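Local coordinates for hypothetical protein aq_1447 (Aquifex aeolicus, PDB 1YVU) that uses short single-stranded DNA guides to bind complementary RNA targets and cleave them with the help of divalent metal ions, at residues P604-Y616 and D623-E635. Sequence-based numbering, arbitrary orientation.
Sequences PRFFSNEKFIKGY and DSVILATYNQVYE
G615 and Y616 meet A628 through a pair of backbone hydrogen bonds at the open end of a beta hairpin, strands 616-619 and 624-627, in the RNase H-like PIWI domain. G615 N donates to A628 O over 2.7 Å, the donor tilted 19° from the carbonyl plane; A628 N returns a bond to Y616 O of 2.8 Å, lying in the carbonyl plane. Both bonds use the backbone of A628, holding it against 615-616 just past strand 624-627. Its methyl group packs against the type II turn 613-616, touching I613 CG2 at 3.5 Å and also meeting Y616 CB and CE1 of the F606 ring. That ring carries Y616 CB over one face, offset toward the rim, while I626 O and L627 C lie at its edge.

K614 joins the turn to the loop that follows the strand: its CB lies 3.1 Å from N631 OD1, which also takes a weak hydrogen bond from K614 N. With CG anti to the backbone N (chi1 179°) and the remaining chain extended, CG, CD and CE run in succession past T629 O, CE coming to 3.3 Å. At the tip, NZ hydrogen-bonds to T663 OG1, and the side chain also touches L660 of helix 652-661. Shortening K614 to an alanine would remove CG through NZ, which is likely to cost T629 O its contacts with the methylenes and T663 OG1 its lysine partner.

Farther along, the side chains of P604 and I626 cross at about a right angle, with P604 CG 3.8 Å from I626 CD1; I626 CG2 lies 3.4 Å from P604 O. The pairing continues into the hairpin through backbone bonding of I626 with Y618. Y616 O, already the acceptor for A628 N, also receives a CA-H...O contact from L627 CA, 3.4 Å long with 145° at the hydrogen.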
ATOM      1  N   PRO A 604      -2.437   8.844   8.567  1.00 19.83           N
ATOM      2  CA  PRO A 604      -3.086   9.203   9.832  1.00 23.35           C
ATOM      3  C   PRO A 604      -4.570   8.897   9.697  1.00 23.57           C
ATOM      4  O   PRO A 604      -5.194   9.266   8.698  1.00 26.86           O
ATOM      5  CB  PRO A 604      -2.840  10.698   9.920  1.00 24.68           C
ATOM      6  CG  PRO A 604      -1.542  10.867   9.248  1.00 19.84           C
ATOM      7  CD  PRO A 604      -1.713  10.016   8.034  1.00 17.73           C
ATOM      8  N   ARG A 605      -5.095   8.155  10.671  1.00 22.72           N
ATOM      9  CA  ARG A 605      -6.491   7.747  10.678  1.00 23.83           C
ATOM     10  C   ARG A 605      -7.442   8.843  11.155  1.00 18.59           C
ATOM     11  O   ARG A 605      -6.983   9.917  11.537  1.00 16.93           O
ATOM     12  CB  ARG A 605      -6.646   6.443  11.470  1.00 27.27           C
ATOM     13  CG  ARG A 605      -6.007   5.200  10.784  1.00 32.31           C
ATOM     14  CD  ARG A 605      -6.647   3.870  11.245  1.00 34.38           C
ATOM     15  NE  ARG A 605      -5.675   2.792  11.420  1.00 38.86           N
ATOM     16  CZ  ARG A 605      -4.883   2.651  12.487  1.00 38.53           C
ATOM     17  NH1 ARG A 605      -4.961   3.521  13.488  1.00 40.19           N
ATOM     18  NH2 ARG A 605      -3.980   1.678  12.538  1.00 32.99           N
ATOM     19  N   PHE A 606      -8.744   8.627  10.933  1.00 20.75           N
ATOM     20  CA  PHE A 606      -9.810   9.546  11.359  1.00 25.50           C
ATOM     21  C   PHE A 606     -10.630   8.821  12.423  1.00 31.13           C
ATOM     22  O   PHE A 606     -11.086   7.677  12.218  1.00 37.92           O
ATOM     23  CB  PHE A 606     -10.761   9.906  10.229  1.00 23.83           C
ATOM     24  CG  PHE A 606     -10.200  10.882   9.226  1.00 18.36           C
ATOM     25  CD1 PHE A 606      -9.907  10.462   7.924  1.00 24.25           C
ATOM     26  CD2 PHE A 606     -10.053  12.252   9.527  1.00 18.83           C
ATOM     27  CE1 PHE A 606      -9.478  11.386   6.933  1.00 10.79           C
ATOM     28  CE2 PHE A 606      -9.619  13.185   8.517  1.00 10.65           C
ATOM     29  CZ  PHE A 606      -9.341  12.742   7.236  1.00  2.00           C
ATOM     30  N   PHE A 607     -10.802   9.482  13.565  1.00 29.40           N
ATOM     31  CA  PHE A 607     -11.555   8.929  14.677  1.00 27.81           C
ATOM     32  C   PHE A 607     -12.716   9.876  14.928  1.00 34.75           C
ATOM     33  O   PHE A 607     -12.509  11.070  15.145  1.00 29.19           O
ATOM     34  CB  PHE A 607     -10.687   8.815  15.944  1.00 28.64           C
ATOM     35  CG  PHE A 607      -9.352   8.127  15.729  1.00 27.01           C
ATOM     36  CD1 PHE A 607      -8.162   8.879  15.652  1.00 26.88           C
ATOM     37  CD2 PHE A 607      -9.278   6.727  15.591  1.00 22.65           C
ATOM     38  CE1 PHE A 607      -6.895   8.233  15.442  1.00 22.16           C
ATOM     39  CE2 PHE A 607      -8.023   6.061  15.377  1.00 19.63           C
ATOM     40  CZ  PHE A 607      -6.836   6.806  15.304  1.00 16.88           C
ATOM     41  N   SER A 608     -13.928   9.342  14.788  1.00 39.02           N
ATOM     42  CA  SER A 608     -15.188  10.051  15.007  1.00 46.11           C
ATOM     43  C   SER A 608     -16.322   9.065  14.834  1.00 48.30           C
ATOM     44  O   SER A 608     -16.145   8.008  14.214  1.00 47.07           O
ATOM     45  CB  SER A 608     -15.376  11.196  14.032  1.00 47.51           C
ATOM     46  OG  SER A 608     -15.046  10.762  12.739  1.00 50.46           O
ATOM     47  N   ASN A 609     -17.500   9.472  15.311  1.00 53.03           N
ATOM     48  CA  ASN A 609     -18.715   8.665  15.292  1.00 56.31           C
ATOM     49  C   ASN A 609     -19.690   9.005  14.172  1.00 59.28           C
ATOM     50  O   ASN A 609     -20.766   8.401  14.045  1.00 61.64           O
ATOM     51  CB  ASN A 609     -19.377   8.780  16.659  1.00 68.26           C
ATOM     52  CG  ASN A 609     -18.425   8.398  17.788  1.00 65.58           C
ATOM     53  OD1 ASN A 609     -18.153   7.215  18.008  1.00 69.42           O
ATOM     54  ND2 ASN A 609     -17.858   9.402  18.459  1.00 70.98           N
ATOM     55  N   GLU A 610     -19.229   9.891  13.300  1.00 60.81           N
ATOM     56  CA  GLU A 610     -19.944  10.403  12.144  1.00 58.32           C
ATOM     57  C   GLU A 610     -20.457   9.358  11.131  1.00 57.74           C
ATOM     58  O   GLU A 610     -21.551   9.526  10.571  1.00 61.46           O
ATOM     59  CB  GLU A 610     -19.016  11.409  11.457  1.00 65.61           C
ATOM     60  CG  GLU A 610     -19.537  12.087  10.202  1.00 74.14           C
ATOM     61  CD  GLU A 610     -20.667  13.047  10.475  1.00 78.28           C
ATOM     62  OE1 GLU A 610     -20.475  13.979  11.299  1.00 74.12           O
ATOM     63  OE2 GLU A 610     -21.742  12.848   9.864  1.00 72.56           O
ATOM     64  N   LYS A 611     -19.661   8.316  10.884  1.00 55.06           N
ATOM     65  CA  LYS A 611     -19.967   7.231   9.929  1.00 49.73           C
ATOM     66  C   LYS A 611     -20.210   7.639   8.456  1.00 50.59           C
ATOM     67  O   LYS A 611     -20.336   6.776   7.595  1.00 48.79           O
ATOM     68  CB  LYS A 611     -21.055   6.269  10.465  1.00 48.47           C
ATOM     69  CG  LYS A 611     -20.594   5.379  11.657  1.00 53.77           C
ATOM     70  CD  LYS A 611     -21.759   4.611  12.317  1.00 50.86           C
ATOM     71  CE  LYS A 611     -21.691   4.690  13.853  1.00 49.27           C
ATOM     72  NZ  LYS A 611     -22.745   3.859  14.576  1.00 43.36           N
ATOM     73  N   PHE A 612     -20.228   8.949   8.185  1.00 45.68           N
ATOM     74  CA  PHE A 612     -20.392   9.534   6.841  1.00 46.81           C
ATOM     75  C   PHE A 612     -19.235  10.496   6.530  1.00 44.65           C
ATOM     76  O   PHE A 612     -19.391  11.612   5.997  1.00 43.60           O
ATOM     77  CB  PHE A 612     -21.729  10.241   6.714  1.00 57.73           C
ATOM     78  CG  PHE A 612     -22.802   9.361   6.181  1.00 65.99           C
ATOM     79  CD1 PHE A 612     -23.671   8.680   7.071  1.00 65.88           C
ATOM     80  CD2 PHE A 612     -22.919   9.146   4.786  1.00 62.72           C
ATOM     81  CE1 PHE A 612     -24.650   7.783   6.585  1.00 65.69           C
ATOM     82  CE2 PHE A 612     -23.897   8.248   4.263  1.00 69.04           C
ATOM     83  CZ  PHE A 612     -24.766   7.561   5.165  1.00 69.47           C
ATOM     84  N   ILE A 613     -18.057   9.948   6.785  1.00 39.00           N
ATOM     85  CA  ILE A 613     -16.766  10.583   6.664  1.00 37.64           C
ATOM     86  C   ILE A 613     -16.207  10.853   5.238  1.00 34.81           C
ATOM     87  O   ILE A 613     -15.282  11.669   5.076  1.00 30.77           O
ATOM     88  CB  ILE A 613     -15.818   9.817   7.674  1.00 40.89           C
ATOM     89  CG1 ILE A 613     -16.183  10.268   9.086  1.00 33.73           C
ATOM     90  CG2 ILE A 613     -14.355  10.073   7.488  1.00 34.90           C
ATOM     91  CD1 ILE A 613     -15.860   9.291  10.149  1.00 41.09           C
ATOM     92  N   LYS A 614     -16.823  10.271   4.200  1.00 29.82           N
ATOM     93  CA  LYS A 614     -16.347  10.493   2.826  1.00 28.85           C
ATOM     94  C   LYS A 614     -16.312  11.978   2.505  1.00 23.68           C
ATOM     95  O   LYS A 614     -17.362  12.636   2.539  1.00 28.33           O
ATOM     96  CB  LYS A 614     -17.207   9.768   1.784  1.00 23.64           C
ATOM     97  CG  LYS A 614     -16.754   9.994   0.357  1.00 10.65           C
ATOM     98  CD  LYS A 614     -17.430   9.101  -0.623  1.00 11.84           C
ATOM     99  CE  LYS A 614     -16.760   9.219  -1.995  1.00 22.75           C
ATOM    100  NZ  LYS A 614     -17.304   8.351  -3.074  1.00 14.24           N
ATOM    101  N   GLY A 615     -15.084  12.466   2.272  1.00 25.16           N
ATOM    102  CA  GLY A 615     -14.808  13.862   1.941  1.00 25.42           C
ATOM    103  C   GLY A 615     -14.021  14.588   3.028  1.00 22.80           C
ATOM    104  O   GLY A 615     -13.530  15.711   2.837  1.00 18.09           O
ATOM    105  N   TYR A 616     -13.877  13.925   4.172  1.00 21.92           N
ATOM    106  CA  TYR A 616     -13.150  14.492   5.287  1.00 23.20           C
ATOM    107  C   TYR A 616     -11.675  14.664   5.018  1.00 23.96           C
ATOM    108  O   TYR A 616     -11.046  13.772   4.435  1.00 28.48           O
ATOM    109  CB  TYR A 616     -13.369  13.650   6.521  1.00 22.45           C
ATOM    110  CG  TYR A 616     -14.659  13.963   7.225  1.00 31.60           C
ATOM    111  CD1 TYR A 616     -15.861  14.254   6.503  1.00 44.09           C
ATOM    112  CD2 TYR A 616     -14.702  13.971   8.620  1.00 42.24           C
ATOM    113  CE1 TYR A 616     -17.084  14.541   7.181  1.00 49.60           C
ATOM    114  CE2 TYR A 616     -15.906  14.254   9.319  1.00 52.96           C
ATOM    115  CZ  TYR A 616     -17.092  14.540   8.604  1.00 51.02           C
ATOM    116  OH  TYR A 616     -18.221  14.842   9.349  1.00 51.78           O
ATOM    117  N   ASP A 623       1.305  20.699  -0.307  1.00 44.82           N
ATOM    118  CA  ASP A 623       0.027  20.325  -0.922  1.00 36.82           C
ATOM    119  C   ASP A 623      -0.312  18.840  -0.849  1.00 35.96           C
ATOM    120  O   ASP A 623      -0.540  18.168  -1.857  1.00 30.21           O
ATOM    121  CB  ASP A 623      -0.126  20.900  -2.336  1.00 45.55           C
ATOM    122  CG  ASP A 623      -1.030  22.143  -2.371  1.00 47.24           C
ATOM    123  OD1 ASP A 623      -1.510  22.570  -1.290  1.00 58.23           O
ATOM    124  OD2 ASP A 623      -1.287  22.691  -3.465  1.00 42.03           O
ATOM    125  N   SER A 624      -0.159  18.314   0.359  1.00 32.29           N
ATOM    126  CA  SER A 624      -0.492  16.943   0.662  1.00 29.28           C
ATOM    127  C   SER A 624      -1.721  17.043   1.572  1.00 31.26           C
ATOM    128  O   SER A 624      -1.873  18.034   2.301  1.00 33.24           O
ATOM    129  CB  SER A 624       0.689  16.175   1.276  1.00 33.78           C
ATOM    130  OG  SER A 624       1.430  16.941   2.208  1.00 43.00           O
ATOM    131  N   VAL A 625      -2.671  16.118   1.377  1.00 28.99           N
ATOM    132  CA  VAL A 625      -3.950  16.071   2.105  1.00 21.19           C
ATOM    133  C   VAL A 625      -4.256  14.647   2.535  1.00 26.57           C
ATOM    134  O   VAL A 625      -4.192  13.718   1.717  1.00 21.82           O
ATOM    135  CB  VAL A 625      -5.149  16.493   1.164  1.00 20.45           C
ATOM    136  CG1 VAL A 625      -6.510  16.264   1.821  1.00 13.59           C
ATOM    137  CG2 VAL A 625      -5.028  17.920   0.734  1.00 16.21           C
ATOM    138  N   ILE A 626      -4.680  14.502   3.792  1.00 20.77           N
ATOM    139  CA  ILE A 626      -5.087  13.202   4.330  1.00 23.05           C
ATOM    140  C   ILE A 626      -6.582  13.264   4.051  1.00 24.55           C
ATOM    141  O   ILE A 626      -7.274  14.161   4.516  1.00 24.72           O
ATOM    142  CB  ILE A 626      -4.764  13.095   5.796  1.00 26.08           C
ATOM    143  CG1 ILE A 626      -3.247  13.144   5.942  1.00 33.27           C
ATOM    144  CG2 ILE A 626      -5.287  11.785   6.370  1.00 23.64           C
ATOM    145  CD1 ILE A 626      -2.794  13.866   7.207  1.00 47.68           C
ATOM    146  N   LEU A 627      -7.048  12.322   3.246  1.00 24.15           N
ATOM    147  CA  LEU A 627      -8.413  12.325   2.780  1.00 20.50           C
ATOM    148  C   LEU A 627      -9.224  11.067   3.029  1.00 26.14           C
ATOM    149  O   LEU A 627      -8.755   9.951   2.768  1.00 27.97           O
ATOM    150  CB  LEU A 627      -8.373  12.594   1.264  1.00 16.28           C
ATOM    151  CG  LEU A 627      -9.665  12.811   0.498  1.00 14.42           C
ATOM    152  CD1 LEU A 627     -10.311  14.070   1.050  1.00 15.54           C
ATOM    153  CD2 LEU A 627      -9.426  12.898  -1.029  1.00  6.67           C
ATOM    154  N   ALA A 628     -10.488  11.263   3.396  1.00 18.05           N
ATOM    155  CA  ALA A 628     -11.393  10.152   3.597  1.00 17.63           C
ATOM    156  C   ALA A 628     -12.136   9.949   2.264  1.00 20.29           C
ATOM    157  O   ALA A 628     -12.973  10.790   1.875  1.00 14.79           O
ATOM    158  CB  ALA A 628     -12.335  10.479   4.674  1.00 13.54           C
ATOM    159  N   THR A 629     -11.819   8.840   1.586  1.00 15.50           N
ATOM    160  CA  THR A 629     -12.407   8.496   0.292  1.00 19.34           C
ATOM    161  C   THR A 629     -13.682   7.687   0.278  1.00 26.61           C
ATOM    162  O   THR A 629     -14.277   7.493  -0.794  1.00 27.41           O
ATOM    163  CB  THR A 629     -11.442   7.705  -0.523  1.00 15.76           C
ATOM    164  OG1 THR A 629     -10.755   6.761   0.325  1.00 17.31           O
ATOM    165  CG2 THR A 629     -10.477   8.626  -1.210  1.00 18.96           C
ATOM    166  N   TYR A 630     -14.043   7.126   1.433  1.00 32.97           N
ATOM    167  CA  TYR A 630     -15.235   6.284   1.582  1.00 32.57           C
ATOM    168  C   TYR A 630     -15.766   6.371   3.016  1.00 33.56           C
ATOM    169  O   TYR A 630     -14.994   6.620   3.940  1.00 32.85           O
ATOM    170  CB  TYR A 630     -14.924   4.817   1.185  1.00 32.06           C
ATOM    171  CG  TYR A 630     -14.007   4.015   2.116  1.00 33.33           C
ATOM    172  CD1 TYR A 630     -14.496   2.890   2.808  1.00 39.01           C
ATOM    173  CD2 TYR A 630     -12.640   4.336   2.263  1.00 34.01           C
ATOM    174  CE1 TYR A 630     -13.651   2.087   3.624  1.00 42.33           C
ATOM    175  CE2 TYR A 630     -11.779   3.545   3.079  1.00 40.24           C
ATOM    176  CZ  TYR A 630     -12.293   2.416   3.751  1.00 46.82           C
ATOM    177  OH  TYR A 630     -11.470   1.594   4.502  1.00 44.60           O
ATOM    178  N   ASN A 631     -17.066   6.110   3.185  1.00 39.82           N
ATOM    179  CA  ASN A 631     -17.757   6.142   4.483  1.00 40.64           C
ATOM    180  C   ASN A 631     -17.412   4.912   5.341  1.00 47.03           C
ATOM    181  O   ASN A 631     -17.128   3.840   4.795  1.00 45.06           O
ATOM    182  CB  ASN A 631     -19.272   6.178   4.258  1.00 41.99           C
ATOM    183  CG  ASN A 631     -19.699   7.194   3.204  1.00 34.94           C
ATOM    184  OD1 ASN A 631     -19.520   8.387   3.380  1.00 39.56           O
ATOM    185  ND2 ASN A 631     -20.289   6.715   2.117  1.00 31.69           N
ATOM    186  N   GLN A 632     -17.442   5.063   6.671  1.00 49.64           N
ATOM    187  CA  GLN A 632     -17.128   3.958   7.602  1.00 61.01           C
ATOM    188  C   GLN A 632     -18.246   2.922   7.598  1.00 67.23           C
ATOM    189  O   GLN A 632     -19.331   3.185   8.135  1.00 68.65           O
ATOM    190  CB  GLN A 632     -16.967   4.450   9.048  1.00 58.97           C
ATOM    191  CG  GLN A 632     -15.821   5.397   9.336  1.00 65.26           C
ATOM    192  CD  GLN A 632     -15.675   5.694  10.834  1.00 72.46           C
ATOM    193  OE1 GLN A 632     -16.525   6.358  11.437  1.00 65.28           O
ATOM    194  NE2 GLN A 632     -14.592   5.203  11.434  1.00 68.13           N
ATOM    195  N   VAL A 633     -17.998   1.765   6.981  1.00 72.62           N
ATOM    196  CA  VAL A 633     -19.001   0.692   6.924  1.00 75.77           C
ATOM    197  C   VAL A 633     -18.753  -0.370   8.008  1.00 82.40           C
ATOM    198  O   VAL A 633     -19.619  -0.588   8.866  1.00 82.51           O
ATOM    199  CB  VAL A 633     -19.104   0.080   5.496  1.00 71.85           C
ATOM    200  CG1 VAL A 633     -20.151  -1.020   5.445  1.00 72.42           C
ATOM    201  CG2 VAL A 633     -19.511   1.163   4.510  1.00 75.23           C
ATOM    202  N   TYR A 634     -17.603  -1.048   7.945  1.00 92.12           N
ATOM    203  CA  TYR A 634     -17.231  -2.051   8.957  1.00101.07           C
ATOM    204  C   TYR A 634     -16.337  -1.365   9.992  1.00 99.73           C
ATOM    205  O   TYR A 634     -15.580  -0.445   9.652  1.00102.29           O
ATOM    206  CB  TYR A 634     -16.507  -3.263   8.339  1.00107.34           C
ATOM    207  CG  TYR A 634     -17.371  -4.145   7.443  1.00109.94           C
ATOM    208  CD1 TYR A 634     -17.104  -4.246   6.060  1.00111.05           C
ATOM    209  CD2 TYR A 634     -18.480  -4.860   7.959  1.00112.09           C
ATOM    210  CE1 TYR A 634     -17.929  -5.040   5.192  1.00110.02           C
ATOM    211  CE2 TYR A 634     -19.316  -5.660   7.098  1.00112.68           C
ATOM    212  CZ  TYR A 634     -19.029  -5.735   5.718  1.00110.50           C
ATOM    213  OH  TYR A 634     -19.829  -6.467   4.868  1.00108.66           O
ATOM    214  N   GLU A 635     -16.436  -1.823  11.242  1.00105.73           N
ATOM    215  CA  GLU A 635     -15.695  -1.277  12.394  1.00102.25           C
ATOM    216  C   GLU A 635     -14.170  -1.344  12.327  1.00 99.81           C
ATOM    217  O   GLU A 635     -13.607  -2.417  12.064  1.00100.84           O
ATOM    218  CB  GLU A 635     -16.155  -1.966  13.673  1.00 99.19           C
ATOM    219  CG  GLU A 635     -17.652  -2.013  13.851  1.00101.25           C
ATOM    220  CD  GLU A 635     -18.035  -2.657  15.150  1.00 99.51           C
ATOM    221  OE1 GLU A 635     -17.667  -3.838  15.358  1.00100.55           O
ATOM    222  OE2 GLU A 635     -18.681  -1.972  15.974  1.00103.45           O
TER